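Local structure of inositol dehydrogenase (Lactobacillus casei, 4MKX) at residues 190-196 and 249-253; 17-23 and 80-86; 30-34 and 58-63. The protein probably oxidises scyllo-inositol with NAD as cofactor, as a Rossmann-fold sugar alcohol dehydrogenase of the Gfo/Idh/MocA family. All coordinates share one frame; numbering follows the deposited sequence.

Contacts 2 and 3 both belong to the N-terminal Rossmann-fold domain and share a border: Ile-22 and Phe-85 of contact 2 pack against His-32 and Ala-33 of the helix used in contact 3, and the two contact centres lie about 13 Å apart. Contact 1 sits in the C-terminal domain, with its centre about 31 Å from that of contact 2. Contacts 1 and 2 are buried, contact 3 lies at the surface. Contact 2 is mainly main-chain bonding between parallel strands, contact 1 packs a helix on a strand beside a salt bridge and a water, and contact 3 joins two helices through an indole, a lysine and apolar side chains, without a hydrogen bond between them.

Contact 1: residues 190-196 and 249-253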
loop_
_atom_site.group_PDB
_atom_site.type_symbol
_atom_site.label_atom_id
_atom_site.label_comp_id
_atom_site.label_asym_id
_atom_site.label_seq_id
_atom_site.Cartn_x
_atom_site.Cartn_y
_atom_site.Cartn_z
ATOM N N GLY A 190 -14.147 31.826 -7.423
ATOM C CA GLY A 190 -13.385 31.536 -6.222
ATOM C C GLY A 190 -12.967 30.080 -6.139
ATOM O O GLY A 190 -13.523 29.225 -6.827
ATOM N N LEU A 191 -11.983 29.800 -5.290
ATOM C CA LEU A 191 -11.488 28.442 -5.116
ATOM C C LEU A 191 -12.454 27.541 -4.360
ATOM O O LEU A 191 -12.676 26.391 -4.746
ATOM C CB LEU A 191 -10.139 28.477 -4.387
ATOM C CG LEU A 191 -9.446 27.136 -4.127
ATOM C CD1 LEU A 191 -8.977 26.517 -5.423
ATOM C CD2 LEU A 191 -8.266 27.322 -3.166
ATOM N N PHE A 192 -13.027 28.052 -3.279
ATOM C CA PHE A 192 -13.853 27.209 -2.431
ATOM C C PHE A 192 -15.203 26.939 -3.086
ATOM O O PHE A 192 -15.768 25.854 -2.945
ATOM C CB PHE A 192 -13.980 27.827 -1.037
ATOM C CG PHE A 192 -12.652 28.023 -0.351
ATOM C CD1 PHE A 192 -11.977 26.939 0.197
ATOM C CD2 PHE A 192 -12.073 29.284 -0.268
ATOM C CE1 PHE A 192 -10.749 27.107 0.827
ATOM C CE2 PHE A 192 -10.842 29.459 0.359
ATOM C CZ PHE A 192 -10.176 28.365 0.901
ATOM N N LEU A 193 -15.703 27.926 -3.820
ATOM C CA LEU A 193 -16.929 27.751 -4.588
ATOM C C LEU A 193 -16.724 26.692 -5.663
ATOM O O LEU A 193 -17.572 25.817 -5.869
ATOM C CB LEU A 193 -17.317 29.070 -5.253
ATOM C CG LEU A 193 -18.761 29.188 -5.720
ATOM C CD1 LEU A 193 -19.615 29.691 -4.567
ATOM C CD2 LEU A 193 -18.850 30.104 -6.942
ATOM N N ASP A 194 -15.596 26.780 -6.360
ATOM C CA ASP A 194 -15.320 25.874 -7.469
ATOM C C ASP A 194 -14.975 24.460 -7.012
ATOM O O ASP A 194 -15.474 23.472 -7.563
ATOM C CB ASP A 194 -14.176 26.425 -8.330
ATOM C CG ASP A 194 -14.586 27.638 -9.144
ATOM O OD1 ASP A 194 -15.801 27.812 -9.389
ATOM O OD2 ASP A 194 -13.685 28.409 -9.551
ATOM N N MET A 195 -14.120 24.367 -5.999
ATOM C CA MET A 195 -13.484 23.097 -5.650
ATOM C C MET A 195 -14.034 22.397 -4.407
ATOM O O MET A 195 -13.915 21.178 -4.283
ATOM C CB MET A 195 -11.970 23.304 -5.463
ATOM C CG MET A 195 -11.225 23.628 -6.737
ATOM S SD MET A 195 -11.385 22.308 -7.952
ATOM C CE MET A 195 -10.373 21.033 -7.196
ATOM N N SER A 196 -14.614 23.151 -3.478
ATOM C CA SER A 196 -14.923 22.579 -2.174
ATOM C C SER A 196 -16.392 22.273 -1.922
ATOM O O SER A 196 -16.725 21.741 -0.867
ATOM C CB SER A 196 -14.419 23.502 -1.065
ATOM O OG SER A 196 -13.035 23.749 -1.223
ATOM N N LEU A 249 -10.483 21.334 5.395
ATOM C CA LEU A 249 -10.555 21.268 3.937
ATOM C C LEU A 249 -9.252 21.730 3.322
ATOM O O LEU A 249 -8.623 22.647 3.823
ATOM C CB LEU A 249 -11.663 22.176 3.406
ATOM C CG LEU A 249 -13.096 21.849 3.781
ATOM C CD1 LEU A 249 -14.028 22.813 3.053
ATOM C CD2 LEU A 249 -13.410 20.412 3.416
ATOM N N VAL A 250 -8.853 21.099 2.225
ATOM C CA VAL A 250 -7.800 21.667 1.391
ATOM C C VAL A 250 -8.316 21.629 -0.037
ATOM O O VAL A 250 -8.899 20.636 -0.466
ATOM C CB VAL A 250 -6.467 20.906 1.497
ATOM C CG1 VAL A 250 -5.501 21.406 0.427
ATOM C CG2 VAL A 250 -5.844 21.099 2.865
ATOM N N ALA A 251 -8.152 22.735 -0.752
ATOM C CA ALA A 251 -8.568 22.823 -2.147
ATOM C C ALA A 251 -7.387 23.359 -2.921
ATOM O O ALA A 251 -6.625 24.184 -2.426
ATOM C CB ALA A 251 -9.757 23.746 -2.303
ATOM N N GLY A 252 -7.219 22.893 -4.145
ATOM C CA GLY A 252 -6.089 23.351 -4.902
ATOM C C GLY A 252 -6.264 23.080 -6.367
ATOM O O GLY A 252 -7.170 22.351 -6.776
ATOM N N ARG A 253 -5.379 23.675 -7.153
ATOM C CA ARG A 253 -5.432 23.517 -8.592
ATOM C C ARG A 253 -4.102 23.034 -9.136
ATOM O O ARG A 253 -3.908 22.991 -10.351
ATOM C CB ARG A 253 -5.808 24.850 -9.230
ATOM C CG ARG A 253 -7.035 25.490 -8.620
ATOM C CD ARG A 253 -7.394 26.767 -9.352
ATOM N NE ARG A 253 -8.662 27.332 -8.897
ATOM C CZ ARG A 253 -9.859 26.907 -9.300
ATOM N NH1 ARG A 253 -9.960 25.898 -10.156
ATOM N NH2 ARG A 253 -10.955 27.492 -8.835
HETATM O O HOH W 1 -11.826 21.336 -0.566
#
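Short helix 191-195 packs at right angles across the end of strand 249-252 in the C-terminal domain, a buried helix-on-sheet contact with a salt bridge at one end and a water at the other. Ala-251 is the centre of it. Its CB points at the helix and is met by three residues: CG of Leu-191 at 3.9 Å, CB of Met-195, and OG of Ser-196, which lies 3.5 Å from the Ala-251 CB. Leu-191 reaches across because CG stands anti to the backbone N (chi1 -179°); one methyl, CD2, then rests near Ala-251 O, while CD1 lies alongside the Arg-253 side chain, 3.6 Å from its NE. Met-195 bends at chi2 and again at chi3, bringing its methyl CE near Gly-252 O.

The strand belongs to the mixed sheet of the Gfo/Idh/MocA C-terminal domain, between strands 162-172 and 234-241, and Val-250 on its other face packs on Ile-248 of a second subunit. The chain turns a corner at Arg-253, whose extended side chain runs back past Leu-191 to the helix. There NH2 meets Asp-194 OD2 at 3.0 Å in a salt bridge, but the hydrogen bond within it is weak, bent to 128°, with the carboxylate and guanidinium planes turned 73° apart. Met-195 CG lies over one guanidinium face, toward the rim, and Gly-190 O sits at its edge, in plane. Gly-190 is the N-cap, and its O takes the first helical bond from Asp-194 N.

At the far end, Ser-196 OG gives a hydrogen bond of 2.8 Å to water 1, and the water passes one on to Val-250 O at 3.0 Å, tying the serine hydroxyl to the strand's backbone.

Contact 2: residues 17-23 and 80-86; sequences TIKIGIV and DIDAVFI
Lys-19 O takes two bonds where strands 18-23 and 83-86 come together: a nearly straight one from Asp-82 N, 2.8 Å long, and a weak one from Ala-83 N. Asp-82 also returns a bond through its side chain. With CG beside its own backbone N (chi1 -55°), the carboxylate swings across to Lys-19 N, which bonds OD2 on its anti side at 2.9 Å and 172°. Main chain and carboxylate of Asp-82 thus grip both polar backbone atoms of Lys-19. The lysine's own side chain runs over Asp-80 O, and NZ reaches Asp-80 OD2 from above the carboxylate plane, a salt bridge of 3.2 Å.

Beyond this the parallel ladder is regular: Gly-21 N bonds Ala-83 O, Gly-21 O accepts from Phe-85 N at 2.8 Å, and Val-23 N bonds Phe-85 O. Gly-21 lies against Ile-81, and a CB on it would run into the Ile-81 CD1 methyl. On the opposite face Ile-20 CG2 meets Phe-85 CD1 at 3.7 Å, approaching the ring obliquely, and Ile-22 CG1 lies 3.9 Å from Phe-85 CB.

The next shell fixes the Phe-85 ring, which stacks with Phe-108 and meets His-32 edge to face. These are adjoining central strands of the six-stranded parallel Rossmann sheet. Strand 43-49 continues the sheet beside 18-23, and 106-109 beside 83-86; helices 27-38 and 304-319 cover the face of Ile-20 and Phe-85, while helix 93-102 covers that of Val-23 and Ile-86.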
loop_
_atom_site.group_PDB
_atom_site.type_symbol
_atom_site.label_atom_id
_atom_site.label_comp_id
_atom_site.label_asym_id
_atom_site.label_seq_id
_atom_site.Cartn_x
_atom_site.Cartn_y
_atom_site.Cartn_z
ATOM N N THR A 17 -39.946 5.198 -21.627
ATOM C CA THR A 17 -38.671 5.846 -21.873
ATOM C C THR A 17 -38.768 7.327 -21.525
ATOM O O THR A 17 -39.631 8.036 -22.041
ATOM C CB THR A 17 -38.277 5.711 -23.349
ATOM O OG1 THR A 17 -38.204 4.323 -23.700
ATOM C CG2 THR A 17 -36.933 6.360 -23.604
ATOM N N ILE A 18 -37.881 7.789 -20.650
ATOM C CA ILE A 18 -37.839 9.199 -20.263
ATOM C C ILE A 18 -37.057 9.970 -21.315
ATOM O O ILE A 18 -35.886 9.682 -21.546
ATOM C CB ILE A 18 -37.140 9.378 -18.903
ATOM C CG1 ILE A 18 -37.822 8.531 -17.829
ATOM C CG2 ILE A 18 -37.109 10.854 -18.496
ATOM C CD1 ILE A 18 -39.272 8.893 -17.597
ATOM N N LYS A 19 -37.692 10.946 -21.961
ATOM C CA LYS A 19 -36.986 11.755 -22.953
ATOM C C LYS A 19 -36.389 12.967 -22.253
ATOM O O LYS A 19 -37.085 13.666 -21.523
ATOM C CB LYS A 19 -37.935 12.195 -24.065
ATOM C CG LYS A 19 -38.414 11.044 -24.926
ATOM C CD LYS A 19 -39.586 11.458 -25.810
ATOM C CE LYS A 19 -40.129 10.264 -26.580
ATOM N NZ LYS A 19 -41.614 10.312 -26.690
ATOM N N ILE A 20 -35.104 13.208 -22.479
ATOM C CA ILE A 20 -34.383 14.222 -21.719
ATOM C C ILE A 20 -33.847 15.305 -22.634
ATOM O O ILE A 20 -33.359 15.020 -23.723
ATOM C CB ILE A 20 -33.208 13.566 -20.954
ATOM C CG1 ILE A 20 -33.773 12.534 -19.974
ATOM C CG2 ILE A 20 -32.364 14.617 -20.225
ATOM C CD1 ILE A 20 -32.729 11.793 -19.192
ATOM N N GLY A 21 -33.942 16.556 -22.199
ATOM C CA GLY A 21 -33.260 17.625 -22.904
ATOM C C GLY A 21 -32.122 18.138 -22.049
ATOM O O GLY A 21 -32.243 18.185 -20.831
ATOM N N ILE A 22 -31.022 18.517 -22.687
ATOM C CA ILE A 22 -29.857 18.983 -21.962
ATOM C C ILE A 22 -29.496 20.400 -22.391
ATOM O O ILE A 22 -29.668 20.776 -23.552
ATOM C CB ILE A 22 -28.648 18.017 -22.139
ATOM C CG1 ILE A 22 -27.518 18.386 -21.173
ATOM C CG2 ILE A 22 -28.138 18.007 -23.582
ATOM C CD1 ILE A 22 -26.457 17.285 -21.030
ATOM N N VAL A 23 -29.015 21.197 -21.444
ATOM C CA VAL A 23 -28.430 22.485 -21.770
ATOM C C VAL A 23 -27.038 22.503 -21.164
ATOM O O VAL A 23 -26.849 22.064 -20.027
ATOM C CB VAL A 23 -29.276 23.668 -21.241
ATOM C CG1 VAL A 23 -29.498 23.575 -19.720
ATOM C CG2 VAL A 23 -28.619 24.991 -21.619
ATOM N N ASP A 80 -40.048 17.605 -27.238
ATOM C CA ASP A 80 -40.767 16.450 -26.722
ATOM C C ASP A 80 -39.956 15.799 -25.607
ATOM O O ASP A 80 -39.386 14.727 -25.792
ATOM C CB ASP A 80 -41.024 15.437 -27.840
ATOM C CG ASP A 80 -41.861 14.259 -27.382
ATOM O OD1 ASP A 80 -42.582 14.386 -26.364
ATOM O OD2 ASP A 80 -41.810 13.206 -28.055
ATOM N N ILE A 81 -39.906 16.452 -24.450
ATOM C CA ILE A 81 -39.094 15.960 -23.339
ATOM C C ILE A 81 -39.896 15.890 -22.045
ATOM O O ILE A 81 -40.879 16.622 -21.879
ATOM C CB ILE A 81 -37.859 16.845 -23.121
ATOM C CG1 ILE A 81 -38.260 18.285 -22.781
ATOM C CG2 ILE A 81 -36.948 16.814 -24.343
ATOM C CD1 ILE A 81 -37.049 19.208 -22.569
ATOM N N ASP A 82 -39.464 15.024 -21.126
ATOM C CA ASP A 82 -40.129 14.848 -19.839
ATOM C C ASP A 82 -39.284 15.465 -18.729
ATOM O O ASP A 82 -39.790 15.770 -17.648
ATOM C CB ASP A 82 -40.287 13.362 -19.539
ATOM C CG ASP A 82 -41.000 12.621 -20.652
ATOM O OD1 ASP A 82 -42.108 13.058 -21.029
ATOM O OD2 ASP A 82 -40.443 11.621 -21.158
ATOM N N ALA A 83 -37.998 15.628 -19.013
ATOM C CA ALA A 83 -37.019 16.035 -18.000
ATOM C C ALA A 83 -35.872 16.808 -18.619
ATOM O O ALA A 83 -35.616 16.698 -19.822
ATOM C CB ALA A 83 -36.493 14.806 -17.264
ATOM N N VAL A 84 -35.155 17.575 -17.790
ATOM C CA VAL A 84 -34.034 18.358 -18.280
ATOM C C VAL A 84 -32.792 18.095 -17.436
ATOM O O VAL A 84 -32.906 17.835 -16.246
ATOM C CB VAL A 84 -34.330 19.873 -18.254
ATOM C CG1 VAL A 84 -35.527 20.203 -19.123
ATOM C CG2 VAL A 84 -34.578 20.347 -16.834
ATOM N N PHE A 85 -31.626 18.160 -18.071
ATOM C CA PHE A 85 -30.352 18.143 -17.362
ATOM C C PHE A 85 -29.756 19.514 -17.544
ATOM O O PHE A 85 -29.501 19.940 -18.677
ATOM C CB PHE A 85 -29.399 17.120 -17.981
ATOM C CG PHE A 85 -29.301 15.833 -17.213
ATOM C CD1 PHE A 85 -30.418 15.021 -17.054
ATOM C CD2 PHE A 85 -28.092 15.427 -16.672
ATOM C CE1 PHE A 85 -30.338 13.831 -16.351
ATOM C CE2 PHE A 85 -28.001 14.242 -15.955
ATOM C CZ PHE A 85 -29.124 13.442 -15.800
ATOM N N ILE A 86 -29.537 20.217 -16.438
ATOM C CA ILE A 86 -28.997 21.557 -16.504
ATOM C C ILE A 86 -27.507 21.518 -16.212
ATOM O O ILE A 86 -27.087 21.260 -15.078
ATOM C CB ILE A 86 -29.736 22.481 -15.539
ATOM C CG1 ILE A 86 -31.180 22.638 -16.019
ATOM C CG2 ILE A 86 -29.056 23.853 -15.458
ATOM C CD1 ILE A 86 -32.128 23.185 -14.963
#

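Contact 3: residues 30-34 and 58-63; sequences KIHAT and WAKKEL
Lys-30 lies over one face of the Trp-58 indole, its aliphatic chain stretched across both rings. CG stands above the six-membered ring, 3.8 Å from its centroid in a CH-pi contact, and NZ is over the five-membered ring, 4.3 Å from that centroid and only 6° off the normal, a cation-pi pair. The chain is fully extended beyond CG, which is why one side chain can serve both rings. The indole projects to helix 27-38 because its CG is anti to the backbone N (chi1 175°). Glu-62 CB, from the next turn of the same helix, lies against the opposite face near the rim, and the ring is held between the two.

Thr-34 OG1 is 3.8 Å from Trp-58 CH2 at the ring edge, the two side chains crossing at about a right angle, and Ala-33 CB approaches CZ3. The threonine hydroxyl is engaged with its own helix, giving a 2.7 Å bond to Lys-30 O, which also accepts from Thr-34 N on the other face of its plane. Five residues after Trp-58, Leu-63 sends CD1 to Ala-33 CB at 3.7 Å. Replacing Trp-58 by an alanine is likely to open a gap between the helices and leave the Lys-30 ammonium without its aromatic partner.

The segment axes come no closer than 11.8 Å and are inclined at 42°, bridged by these side chains over Leu-25 and Leu-45. Helix 27-38 follows strand 18-23 after a glycine-rich turn consistent with the GxGxxG dinucleotide-binding motif, and the pair are neighbouring helices of a beta-alpha-beta Rossmann fold.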
loop_
_atom_site.group_PDB
_atom_site.type_symbol
_atom_site.label_atom_id
_atom_site.label_comp_id
_atom_site.label_asym_id
_atom_site.label_seq_id
_atom_site.Cartn_x
_atom_site.Cartn_y
_atom_site.Cartn_z
ATOM N N LYS A 30 -21.038 17.157 -21.987
ATOM C CA LYS A 30 -20.822 16.103 -22.975
ATOM C C LYS A 30 -20.773 14.729 -22.326
ATOM O O LYS A 30 -21.240 13.749 -22.909
ATOM C CB LYS A 30 -19.552 16.375 -23.793
ATOM C CG LYS A 30 -19.772 17.431 -24.875
ATOM C CD LYS A 30 -18.503 17.771 -25.634
ATOM C CE LYS A 30 -18.829 18.759 -26.756
ATOM N NZ LYS A 30 -17.681 19.013 -27.666
ATOM N N ILE A 31 -20.213 14.653 -21.122
ATOM C CA ILE A 31 -20.220 13.396 -20.382
ATOM C C ILE A 31 -21.646 12.935 -20.083
ATOM O O ILE A 31 -22.011 11.802 -20.383
ATOM C CB ILE A 31 -19.388 13.501 -19.087
ATOM C CG1 ILE A 31 -17.913 13.738 -19.439
ATOM C CG2 ILE A 31 -19.548 12.245 -18.233
ATOM C CD1 ILE A 31 -17.046 14.106 -18.257
ATOM N N HIS A 32 -22.462 13.817 -19.509
ATOM C CA HIS A 32 -23.842 13.480 -19.208
ATOM C C HIS A 32 -24.604 13.121 -20.476
ATOM O O HIS A 32 -25.380 12.170 -20.499
ATOM C CB HIS A 32 -24.554 14.658 -18.525
ATOM C CG HIS A 32 -24.194 14.841 -17.080
ATOM N ND1 HIS A 32 -24.222 13.809 -16.163
ATOM C CD2 HIS A 32 -23.843 15.947 -16.383
ATOM C CE1 HIS A 32 -23.878 14.268 -14.974
ATOM N NE2 HIS A 32 -23.650 15.568 -15.077
ATOM N N ALA A 33 -24.404 13.913 -21.523
ATOM C CA ALA A 33 -25.137 13.706 -22.774
ATOM C C ALA A 33 -24.803 12.351 -23.381
ATOM O O ALA A 33 -25.696 11.614 -23.796
ATOM C CB ALA A 33 -24.824 14.814 -23.761
ATOM N N THR A 34 -23.515 12.033 -23.429
ATOM C CA THR A 34 -23.065 10.756 -23.992
ATOM C C THR A 34 -23.612 9.597 -23.174
ATOM O O THR A 34 -24.092 8.607 -23.724
ATOM C CB THR A 34 -21.537 10.683 -24.031
ATOM O OG1 THR A 34 -21.039 11.778 -24.805
ATOM C CG2 THR A 34 -21.059 9.373 -24.650
ATOM N N TRP A 58 -22.414 18.730 -33.005
ATOM C CA TRP A 58 -21.868 17.571 -32.305
ATOM C C TRP A 58 -23.009 16.699 -31.777
ATOM O O TRP A 58 -23.035 15.495 -32.007
ATOM C CB TRP A 58 -20.943 18.011 -31.163
ATOM C CG TRP A 58 -20.439 16.868 -30.316
ATOM C CD1 TRP A 58 -19.360 16.067 -30.570
ATOM C CD2 TRP A 58 -21.006 16.399 -29.085
ATOM N NE1 TRP A 58 -19.223 15.129 -29.569
ATOM C CE2 TRP A 58 -20.220 15.312 -28.649
ATOM C CE3 TRP A 58 -22.101 16.791 -28.312
ATOM C CZ2 TRP A 58 -20.499 14.617 -27.467
ATOM C CZ3 TRP A 58 -22.375 16.096 -27.140
ATOM C CH2 TRP A 58 -21.579 15.026 -26.732
ATOM N N ALA A 59 -23.965 17.323 -31.095
ATOM C CA ALA A 59 -25.102 16.602 -30.525
ATOM C C ALA A 59 -25.921 15.836 -31.564
ATOM O O ALA A 59 -26.451 14.758 -31.273
ATOM C CB ALA A 59 -25.995 17.554 -29.759
ATOM N N LYS A 60 -26.047 16.406 -32.762
ATOM C CA LYS A 60 -26.805 15.775 -33.839
ATOM C C LYS A 60 -26.036 14.632 -34.489
ATOM O O LYS A 60 -26.566 13.537 -34.659
ATOM C CB LYS A 60 -27.162 16.798 -34.915
ATOM C CG LYS A 60 -28.160 17.852 -34.482
ATOM C CD LYS A 60 -28.595 18.690 -35.678
ATOM C CE LYS A 60 -29.292 17.824 -36.721
ATOM N NZ LYS A 60 -28.883 18.159 -38.117
ATOM N N LYS A 61 -24.790 14.901 -34.863
ATOM C CA LYS A 61 -23.951 13.903 -35.513
ATOM C C LYS A 61 -23.601 12.762 -34.565
ATOM O O LYS A 61 -23.947 11.606 -34.811
ATOM C CB LYS A 61 -22.664 14.550 -36.025
ATOM C CG LYS A 61 -21.658 13.561 -36.599
ATOM C CD LYS A 61 -20.488 14.292 -37.233
ATOM C CE LYS A 61 -19.731 13.390 -38.189
ATOM N NZ LYS A 61 -18.857 14.174 -39.103
ATOM N N GLU A 62 -22.919 13.105 -33.479
ATOM C CA GLU A 62 -22.387 12.111 -32.552
ATOM C C GLU A 62 -23.460 11.344 -31.793
ATOM O O GLU A 62 -23.341 10.136 -31.610
ATOM C CB GLU A 62 -21.426 12.772 -31.565
ATOM C CG GLU A 62 -20.136 13.231 -32.203
ATOM C CD GLU A 62 -19.326 12.073 -32.735
ATOM O OE1 GLU A 62 -19.137 11.094 -31.981
ATOM O OE2 GLU A 62 -18.889 12.135 -33.904
ATOM N N LEU A 63 -24.507 12.037 -31.355
ATOM C CA LEU A 63 -25.496 11.410 -30.483
ATOM C C LEU A 63 -26.879 11.244 -31.103
ATOM O O LEU A 63 -27.774 10.668 -30.478
ATOM C CB LEU A 63 -25.614 12.183 -29.168
ATOM C CG LEU A 63 -24.321 12.516 -28.425
ATOM C CD1 LEU A 63 -24.649 13.150 -27.083
ATOM C CD2 LEU A 63 -23.475 11.282 -28.227
#